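Local atomic coordinates of Bse634I restriction endonuclease (Geobacillus stearothermophilus, PDB entry 1KNV), a protein that is a type II restriction endonuclease that cleaves double-stranded DNA at a specific short sequence, probably with the help of bound metal ions. Residues N9-Y14 with K59-A64; N28-L33 with E170-A175; H125-S130 with V138-S143. All coordinates share one frame; numbering follows the deposited sequence.

Overall arrangement
Contacts 1 and 2 touch directly, N28 and E32 of the second bonding the backbone of N9 in the first, although their centres lie 19 Å apart. Contact 1 is peripheral, the start of strand 11-16 against the turn that follows helix 43-60, where the methylene chain of a lysine and the carboxylate of a glutamate border the valine-leucine contact. Contact 2 is buried and wholly aliphatic, helix 26-33 against helix 169-176. Contact 3 shares no element with them: its nearest atoms are about 17 Å from contact 2 and about 28 Å from contact 1. It is partly buried, mixes leucine packing with a water bridge, and lies beside two other subunits.

Contact 1: N9-Y14 with K59-A64; sequences NCVEEY and KAKGLA
The methylene chain of K61 brushes past V11, with K61 CD 3.6 Å from V11 CG2. The next carbon, CE, stays 3.8 Å from the same V11 methyl CG2, and the two side chains slide past one another in opposite directions. The lysine runs extended as far as CE and then bends, chi4 -81°, which carries its ammonium away to the backbone oxygen of T6. Its methylenes thus lie on V11 while NZ hydrogen-bonds T6 O. With chi1 at -65°, V11 has CG2 lodged between its own backbone N and carbonyl carbon, and this is the branch that faces the lysine.

The helix has just ended here. G62 takes a positive phi in a Schellman motif, and its N bonds back to K59 O at 3.0 Å, turning the chain so that L63 can point back at the strand. L63 CD1 meets V11 CG2 at 4.3 Å. Its other methyl, CD2, lies 4.0 Å from E13 OE2, a van der Waals contact between a leucine methyl and a carboxylate oxygen, with the two side chains crossing at about a right angle. E13 has an unusual chi1 of -20° and touches a crystal neighbour, which may influence its pose. Its OE2 remains 6.1 Å from K61 NZ, too far for a salt bridge.

Strand 11-16 pairs with strand 19-24 as a two-stranded antiparallel hairpin. V11 rests on V54 and V57 of helix 43-60, and K61 with L63 extends that cover past the helix end.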
loop_
_atom_site.group_PDB
_atom_site.type_symbol
_atom_site.label_atom_id
_atom_site.label_comp_id
_atom_site.label_asym_id
_atom_site.label_seq_id
_atom_site.Cartn_x
_atom_site.Cartn_y
_atom_site.Cartn_z
ATOM N N ASN B 9 45.652 21.688 -30.752
ATOM C CA ASN B 9 45.629 20.285 -30.353
ATOM C C ASN B 9 44.188 19.815 -30.183
ATOM O O ASN B 9 43.928 18.756 -29.611
ATOM C CB ASN B 9 46.391 20.102 -29.040
ATOM C CG ASN B 9 47.886 20.189 -29.226
ATOM O OD1 ASN B 9 48.617 20.563 -28.313
ATOM N ND2 ASN B 9 48.353 19.830 -30.417
ATOM N N CYS B 10 43.254 20.615 -30.688
ATOM C CA CYS B 10 41.838 20.299 -30.586
ATOM C C CYS B 10 41.427 19.294 -31.652
ATOM O O CYS B 10 40.240 19.053 -31.866
ATOM C CB CYS B 10 41.004 21.570 -30.715
ATOM S SG CYS B 10 41.112 22.342 -32.318
ATOM N N VAL B 11 42.427 18.732 -32.326
ATOM C CA VAL B 11 42.236 17.717 -33.361
ATOM C C VAL B 11 43.511 16.879 -33.367
ATOM O O VAL B 11 44.597 17.390 -33.091
ATOM C CB VAL B 11 42.010 18.329 -34.775
ATOM C CG1 VAL B 11 40.704 19.101 -34.809
ATOM C CG2 VAL B 11 43.173 19.228 -35.158
ATOM N N GLU B 12 43.381 15.594 -33.665
ATOM C CA GLU B 12 44.530 14.699 -33.670
ATOM C C GLU B 12 44.439 13.689 -34.806
ATOM O O GLU B 12 43.346 13.249 -35.168
ATOM C CB GLU B 12 44.608 13.987 -32.315
ATOM C CG GLU B 12 45.423 12.714 -32.271
ATOM C CD GLU B 12 45.487 12.134 -30.869
ATOM O OE1 GLU B 12 44.460 12.175 -30.161
ATOM O OE2 GLU B 12 46.560 11.628 -30.477
ATOM N N GLU B 13 45.585 13.350 -35.394
ATOM C CA GLU B 13 45.606 12.370 -36.477
ATOM C C GLU B 13 46.067 11.055 -35.893
ATOM O O GLU B 13 46.908 11.004 -34.999
ATOM C CB GLU B 13 46.596 12.705 -37.594
ATOM C CG GLU B 13 47.074 14.130 -37.714
ATOM C CD GLU B 13 48.159 14.248 -38.782
ATOM O OE1 GLU B 13 48.680 13.190 -39.219
ATOM O OE2 GLU B 13 48.497 15.387 -39.176
ATOM N N TYR B 14 45.519 9.979 -36.415
ATOM C CA TYR B 14 45.910 8.674 -35.948
ATOM C C TYR B 14 45.623 7.693 -37.059
ATOM O O TYR B 14 44.766 7.935 -37.909
ATOM C CB TYR B 14 45.136 8.321 -34.674
ATOM C CG TYR B 14 43.658 8.076 -34.876
ATOM C CD1 TYR B 14 43.146 6.780 -34.914
ATOM C CD2 TYR B 14 42.769 9.142 -35.032
ATOM C CE1 TYR B 14 41.789 6.546 -35.107
ATOM C CE2 TYR B 14 41.406 8.920 -35.229
ATOM C CZ TYR B 14 40.926 7.617 -35.261
ATOM O OH TYR B 14 39.583 7.381 -35.457
ATOM N N LYS B 59 40.893 23.283 -41.003
ATOM C CA LYS B 59 41.203 23.940 -42.265
ATOM C C LYS B 59 42.645 24.405 -42.335
ATOM O O LYS B 59 43.299 24.219 -43.356
ATOM C CB LYS B 59 40.258 25.122 -42.498
ATOM C CG LYS B 59 40.380 25.716 -43.894
ATOM C CD LYS B 59 39.278 26.723 -44.217
ATOM C CE LYS B 59 39.510 27.338 -45.603
ATOM N NZ LYS B 59 38.454 28.316 -46.043
ATOM N N ALA B 60 43.147 25.001 -41.257
ATOM C CA ALA B 60 44.527 25.484 -41.235
ATOM C C ALA B 60 45.521 24.334 -41.290
ATOM O O ALA B 60 46.684 24.536 -41.616
ATOM C CB ALA B 60 44.778 26.317 -39.987
ATOM N N LYS B 61 45.061 23.131 -40.966
ATOM C CA LYS B 61 45.919 21.954 -40.982
ATOM C C LYS B 61 45.689 21.141 -42.253
ATOM O O LYS B 61 46.329 20.109 -42.466
ATOM C CB LYS B 61 45.634 21.079 -39.754
ATOM C CG LYS B 61 46.169 21.607 -38.418
ATOM C CD LYS B 61 45.688 20.715 -37.267
ATOM C CE LYS B 61 46.361 21.047 -35.939
ATOM N NZ LYS B 61 47.720 20.441 -35.804
ATOM N N GLY B 62 44.766 21.618 -43.090
ATOM C CA GLY B 62 44.437 20.939 -44.335
ATOM C C GLY B 62 44.060 19.482 -44.137
ATOM O O GLY B 62 44.403 18.622 -44.952
ATOM N N LEU B 63 43.334 19.207 -43.058
ATOM C CA LEU B 63 42.925 17.847 -42.725
ATOM C C LEU B 63 41.528 17.510 -43.208
ATOM O O LEU B 63 40.746 18.400 -43.548
ATOM C CB LEU B 63 42.988 17.649 -41.209
ATOM C CG LEU B 63 44.352 17.907 -40.567
ATOM C CD1 LEU B 63 44.235 17.776 -39.059
ATOM C CD2 LEU B 63 45.374 16.923 -41.120
ATOM N N ALA B 64 41.223 16.214 -43.244
ATOM C CA ALA B 64 39.901 15.758 -43.651
ATOM C C ALA B 64 38.940 16.352 -42.626
ATOM O O ALA B 64 39.245 16.389 -41.437
ATOM C CB ALA B 64 39.838 14.233 -43.621
#

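Contact 2: N28-L33 with E170-A175; sequences NALIEL and ENIDVA
I172 reaches from helix 169-176 to helix 26-33 and ends between L30 and I31, giving up 54 Å² of surface, about half of the total. Its terminal methyl makes all the contacts: I172 CD1 is the atom that touches both partners, and the CG2 branch takes no part. The side chain leaves with CG1 anti to the carbonyl carbon and continues straight, chi2 -179°, so CD1 is held at full length from its own helix. That extension suits the spacing of the backbones, whose closest alpha carbons, I31 CA and I172 CA, are 9.0 Å apart.

L30 is the principal receiver. Its CB bond also faces the other helix, and L30 CD1 comes to 4.0 Å from I172 CD1. L30 CB follows at 4.2 Å from that same I172 CD1, so the methyl lies over the root as well as one branch of the leucine, and the two side chains cross at a slant.

I31 starts off in a different direction, and its CG1 swings nearer, stopping at 4.3 Å from I172 CD1. This is a looser touch, on the less buried side of the interface. Only carbon atoms meet across these two segments, at ordinary van der Waals distances and with no sign of strain.

Other residues widen the apolar patch. L167 packs on both L30 and I172, while W78 and V81 of helix 68-93 and L50 of helix 43-60 also lie against L30. This is apolar interhelical packing within the helical part of a PDDEXK-clan nuclease, one isoleucine methyl set against two neighbouring side chains of the facing helix, and it lies away from the calcium-binding residues D146 and L197.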
loop_
_atom_site.group_PDB
_atom_site.type_symbol
_atom_site.label_atom_id
_atom_site.label_comp_id
_atom_site.label_asym_id
_atom_site.label_seq_id
_atom_site.Cartn_x
_atom_site.Cartn_y
_atom_site.Cartn_z
ATOM N N ASN B 28 40.908 19.611 -25.127
ATOM C CA ASN B 28 41.979 20.531 -25.494
ATOM C C ASN B 28 41.358 21.783 -26.098
ATOM O O ASN B 28 41.892 22.882 -25.962
ATOM C CB ASN B 28 42.947 19.893 -26.493
ATOM C CG ASN B 28 43.641 18.666 -25.928
ATOM O OD1 ASN B 28 43.965 18.604 -24.737
ATOM N ND2 ASN B 28 43.888 17.685 -26.788
ATOM N N ALA B 29 40.220 21.611 -26.760
ATOM C CA ALA B 29 39.528 22.738 -27.362
ATOM C C ALA B 29 39.097 23.678 -26.247
ATOM O O ALA B 29 39.252 24.896 -26.358
ATOM C CB ALA B 29 38.308 22.259 -28.141
ATOM N N LEU B 30 38.565 23.102 -25.169
ATOM C CA LEU B 30 38.093 23.882 -24.025
ATOM C C LEU B 30 39.206 24.667 -23.353
ATOM O O LEU B 30 39.072 25.865 -23.105
ATOM C CB LEU B 30 37.435 22.967 -22.992
ATOM C CG LEU B 30 36.040 22.458 -23.337
ATOM C CD1 LEU B 30 35.630 21.411 -22.340
ATOM C CD2 LEU B 30 35.058 23.603 -23.328
ATOM N N ILE B 31 40.298 23.982 -23.051
ATOM C CA ILE B 31 41.433 24.611 -22.396
ATOM C C ILE B 31 42.014 25.733 -23.251
ATOM O O ILE B 31 42.259 26.836 -22.762
ATOM C CB ILE B 31 42.521 23.571 -22.100
ATOM C CG1 ILE B 31 41.930 22.448 -21.250
ATOM C CG2 ILE B 31 43.683 24.225 -21.377
ATOM C CD1 ILE B 31 42.899 21.355 -20.957
ATOM N N GLU B 32 42.225 25.435 -24.531
ATOM C CA GLU B 32 42.771 26.397 -25.476
ATOM C C GLU B 32 41.915 27.648 -25.580
ATOM O O GLU B 32 42.442 28.737 -25.789
ATOM C CB GLU B 32 42.921 25.753 -26.868
ATOM C CG GLU B 32 44.215 24.954 -27.039
ATOM C CD GLU B 32 44.221 24.132 -28.316
ATOM O OE1 GLU B 32 43.593 24.577 -29.303
ATOM O OE2 GLU B 32 44.857 23.055 -28.326
ATOM N N LEU B 33 40.606 27.504 -25.431
ATOM C CA LEU B 33 39.737 28.668 -25.549
ATOM C C LEU B 33 39.312 29.244 -24.198
ATOM O O LEU B 33 38.649 30.277 -24.145
ATOM C CB LEU B 33 38.501 28.339 -26.370
ATOM C CG LEU B 33 38.699 27.962 -27.822
ATOM C CD1 LEU B 33 37.356 27.727 -28.491
ATOM C CD2 LEU B 33 39.443 29.087 -28.471
ATOM N N GLU B 170 43.136 19.384 -15.533
ATOM C CA GLU B 170 42.924 18.982 -14.158
ATOM C C GLU B 170 41.564 19.337 -13.541
ATOM O O GLU B 170 40.891 18.459 -12.997
ATOM C CB GLU B 170 44.047 19.523 -13.279
ATOM C CG GLU B 170 44.091 18.904 -11.890
ATOM C CD GLU B 170 45.198 19.494 -11.025
ATOM O OE1 GLU B 170 46.132 20.110 -11.589
ATOM O OE2 GLU B 170 45.147 19.336 -9.784
ATOM N N ASN B 171 41.136 20.595 -13.607
ATOM C CA ASN B 171 39.854 20.897 -12.992
ATOM C C ASN B 171 38.676 20.335 -13.790
ATOM O O ASN B 171 37.594 20.121 -13.240
ATOM C CB ASN B 171 39.694 22.404 -12.693
ATOM C CG ASN B 171 39.747 23.270 -13.919
ATOM O OD1 ASN B 171 39.624 22.788 -15.037
ATOM N ND2 ASN B 171 39.911 24.576 -13.712
ATOM N N ILE B 172 38.887 20.063 -15.074
ATOM C CA ILE B 172 37.834 19.469 -15.890
ATOM C C ILE B 172 37.683 18.003 -15.476
ATOM O O ILE B 172 36.577 17.511 -15.283
ATOM C CB ILE B 172 38.170 19.519 -17.385
ATOM C CG1 ILE B 172 38.034 20.944 -17.897
ATOM C CG2 ILE B 172 37.235 18.610 -18.163
ATOM C CD1 ILE B 172 38.313 21.076 -19.375
ATOM N N ASP B 173 38.809 17.311 -15.336
ATOM C CA ASP B 173 38.800 15.910 -14.932
ATOM C C ASP B 173 38.158 15.765 -13.543
ATOM O O ASP B 173 37.382 14.842 -13.294
ATOM C CB ASP B 173 40.239 15.364 -14.922
ATOM C CG ASP B 173 40.327 13.934 -14.394
ATOM O OD1 ASP B 173 39.773 13.023 -15.045
ATOM O OD2 ASP B 173 40.945 13.718 -13.323
ATOM N N VAL B 174 38.475 16.683 -12.640
ATOM C CA VAL B 174 37.918 16.633 -11.297
ATOM C C VAL B 174 36.401 16.830 -11.313
ATOM O O VAL B 174 35.670 16.187 -10.553
ATOM C CB VAL B 174 38.565 17.706 -10.400
ATOM C CG1 VAL B 174 37.768 17.885 -9.123
ATOM C CG2 VAL B 174 39.973 17.290 -10.056
ATOM N N ALA B 175 35.928 17.718 -12.182
ATOM C CA ALA B 175 34.500 17.997 -12.281
ATOM C C ALA B 175 33.728 16.829 -12.895
ATOM O O ALA B 175 32.553 16.627 -12.597
ATOM C CB ALA B 175 34.275 19.263 -13.106
#

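Contact 3: H125-S130 with V138-S143; sequences HQLEKS and VRLITS
L140 lays its CD2 methyl against the E128 chain at CG, with L140 CD2 3.9 Å from E128 CG. The CB of L140 follows at 4.0 Å from the same glutamate carbon, E128 CG, and the side chains cross at about a right angle. CG stands anti to the backbone N in L140, chi1 177°, and this reach brings CD2 up to the helix, where it also meets L127 CD2 at 4.1 Å. The leucine thus covers two consecutive helix residues: CD2 touches both L127 and E128, and L140 CB adds a second contact to E128.

Beyond this carbon contact the acid's polar end takes over. A water molecule donates to E128 OE1 at 2.5 Å and to L140 O at 2.6 Å, bridging the carboxylate to the loop backbone. The same OE1 forms a salt bridge with R113, which also bonds T142 OG1, so the arginine probably steadies the carboxylate as well as the loop. The other oxygen, E128 OE2, lies in the plane of the H125 ring at its edge.

R139 makes backbone hydrogen bonds to a second subunit, while W228 of a third subunit packs on L127 and S130. Within the chain, the contact joins helix 118-131 to the irregular run leading to strand 147-151, and helix 203-227 covers the leucines, through L219 on L140 and H222 on L127.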
loop_
_atom_site.group_PDB
_atom_site.type_symbol
_atom_site.label_atom_id
_atom_site.label_comp_id
_atom_site.label_asym_id
_atom_site.label_seq_id
_atom_site.Cartn_x
_atom_site.Cartn_y
_atom_site.Cartn_z
ATOM N N HIS B 125 19.554 -4.795 -4.084
ATOM C CA HIS B 125 19.997 -6.067 -4.647
ATOM C C HIS B 125 19.023 -7.153 -4.256
ATOM O O HIS B 125 18.756 -8.071 -5.024
ATOM C CB HIS B 125 21.397 -6.414 -4.154
ATOM C CG HIS B 125 22.466 -5.586 -4.792
ATOM N ND1 HIS B 125 23.582 -5.152 -4.109
ATOM C CD2 HIS B 125 22.581 -5.105 -6.051
ATOM C CE1 HIS B 125 24.339 -4.433 -4.923
ATOM N NE2 HIS B 125 23.752 -4.389 -6.108
ATOM N N GLN B 126 18.482 -7.043 -3.058
ATOM C CA GLN B 126 17.517 -8.018 -2.605
ATOM C C GLN B 126 16.242 -7.868 -3.467
ATOM O O GLN B 126 15.611 -8.866 -3.842
ATOM C CB GLN B 126 17.249 -7.779 -1.124
ATOM C CG GLN B 126 16.295 -8.733 -0.483
ATOM C CD GLN B 126 14.865 -8.375 -0.788
ATOM O OE1 GLN B 126 14.539 -7.199 -0.969
ATOM N NE2 GLN B 126 13.992 -9.381 -0.826
ATOM N N LEU B 127 15.876 -6.626 -3.799
ATOM C CA LEU B 127 14.699 -6.362 -4.633
ATOM C C LEU B 127 14.903 -6.983 -6.018
ATOM O O LEU B 127 14.026 -7.669 -6.535
ATOM C CB LEU B 127 14.457 -4.849 -4.763
ATOM C CG LEU B 127 13.414 -4.331 -5.767
ATOM C CD1 LEU B 127 12.062 -4.975 -5.524
ATOM C CD2 LEU B 127 13.300 -2.823 -5.644
ATOM N N GLU B 128 16.068 -6.754 -6.606
ATOM C CA GLU B 128 16.375 -7.296 -7.922
ATOM C C GLU B 128 16.256 -8.804 -7.953
ATOM O O GLU B 128 15.639 -9.375 -8.842
ATOM C CB GLU B 128 17.797 -6.927 -8.330
ATOM C CG GLU B 128 18.029 -5.461 -8.607
ATOM C CD GLU B 128 19.503 -5.157 -8.828
ATOM O OE1 GLU B 128 19.832 -4.084 -9.384
ATOM O OE2 GLU B 128 20.343 -5.995 -8.431
ATOM N N LYS B 129 16.894 -9.444 -6.978
ATOM C CA LYS B 129 16.898 -10.899 -6.864
ATOM C C LYS B 129 15.470 -11.404 -6.662
ATOM O O LYS B 129 15.102 -12.466 -7.175
ATOM C CB LYS B 129 17.805 -11.323 -5.701
ATOM C CG LYS B 129 19.217 -10.747 -5.834
ATOM C CD LYS B 129 20.058 -10.824 -4.552
ATOM C CE LYS B 129 21.411 -10.126 -4.753
ATOM N NZ LYS B 129 22.296 -10.249 -3.572
ATOM N N SER B 130 14.670 -10.635 -5.930
ATOM C CA SER B 130 13.280 -10.981 -5.669
ATOM C C SER B 130 12.504 -11.016 -6.996
ATOM O O SER B 130 11.807 -11.984 -7.305
ATOM C CB SER B 130 12.685 -9.921 -4.742
ATOM O OG SER B 130 11.484 -10.348 -4.142
ATOM N N VAL B 138 11.125 -10.750 -14.173
ATOM C CA VAL B 138 10.868 -9.321 -14.173
ATOM C C VAL B 138 12.238 -8.749 -13.830
ATOM O O VAL B 138 13.026 -9.386 -13.131
ATOM C CB VAL B 138 9.836 -8.925 -13.107
ATOM C CG1 VAL B 138 9.514 -7.442 -13.222
ATOM C CG2 VAL B 138 8.580 -9.749 -13.280
ATOM N N ARG B 139 12.530 -7.554 -14.308
ATOM C CA ARG B 139 13.837 -6.993 -14.073
ATOM C C ARG B 139 13.809 -5.525 -13.656
ATOM O O ARG B 139 13.003 -4.740 -14.161
ATOM C CB ARG B 139 14.651 -7.182 -15.356
ATOM C CG ARG B 139 16.113 -6.827 -15.278
ATOM C CD ARG B 139 16.736 -6.931 -16.664
ATOM N NE ARG B 139 16.685 -8.296 -17.167
ATOM C CZ ARG B 139 17.546 -9.252 -16.821
ATOM N NH1 ARG B 139 18.534 -8.989 -15.966
ATOM N NH2 ARG B 139 17.427 -10.472 -17.338
ATOM N N LEU B 140 14.678 -5.160 -12.716
ATOM C CA LEU B 140 14.766 -3.775 -12.264
ATOM C C LEU B 140 15.861 -3.161 -13.105
ATOM O O LEU B 140 17.024 -3.524 -12.964
ATOM C CB LEU B 140 15.156 -3.677 -10.777
ATOM C CG LEU B 140 15.331 -2.230 -10.284
ATOM C CD1 LEU B 140 14.001 -1.494 -10.402
ATOM C CD2 LEU B 140 15.832 -2.193 -8.858
ATOM N N ILE B 141 15.483 -2.249 -13.991
ATOM C CA ILE B 141 16.433 -1.595 -14.879
ATOM C C ILE B 141 16.407 -0.108 -14.615
ATOM O O ILE B 141 15.408 0.550 -14.875
ATOM C CB ILE B 141 16.065 -1.836 -16.359
ATOM C CG1 ILE B 141 16.070 -3.330 -16.661
ATOM C CG2 ILE B 141 17.048 -1.109 -17.280
ATOM C CD1 ILE B 141 15.641 -3.666 -18.059
ATOM N N THR B 142 17.506 0.422 -14.094
ATOM C CA THR B 142 17.579 1.845 -13.797
ATOM C C THR B 142 18.585 2.529 -14.717
ATOM O O THR B 142 19.373 1.868 -15.390
ATOM C CB THR B 142 17.980 2.073 -12.315
ATOM O OG1 THR B 142 19.233 1.433 -12.059
ATOM C CG2 THR B 142 16.918 1.487 -11.372
ATOM N N SER B 143 18.543 3.855 -14.755
ATOM C CA SER B 143 19.464 4.629 -15.585
ATOM C C SER B 143 20.042 5.760 -14.742
ATOM O O SER B 143 19.692 5.910 -13.572
ATOM C CB SER B 143 18.735 5.205 -16.804
ATOM O OG SER B 143 17.647 6.017 -16.397
HETATM O O HOH W 1 19.050 -2.948 -11.516
#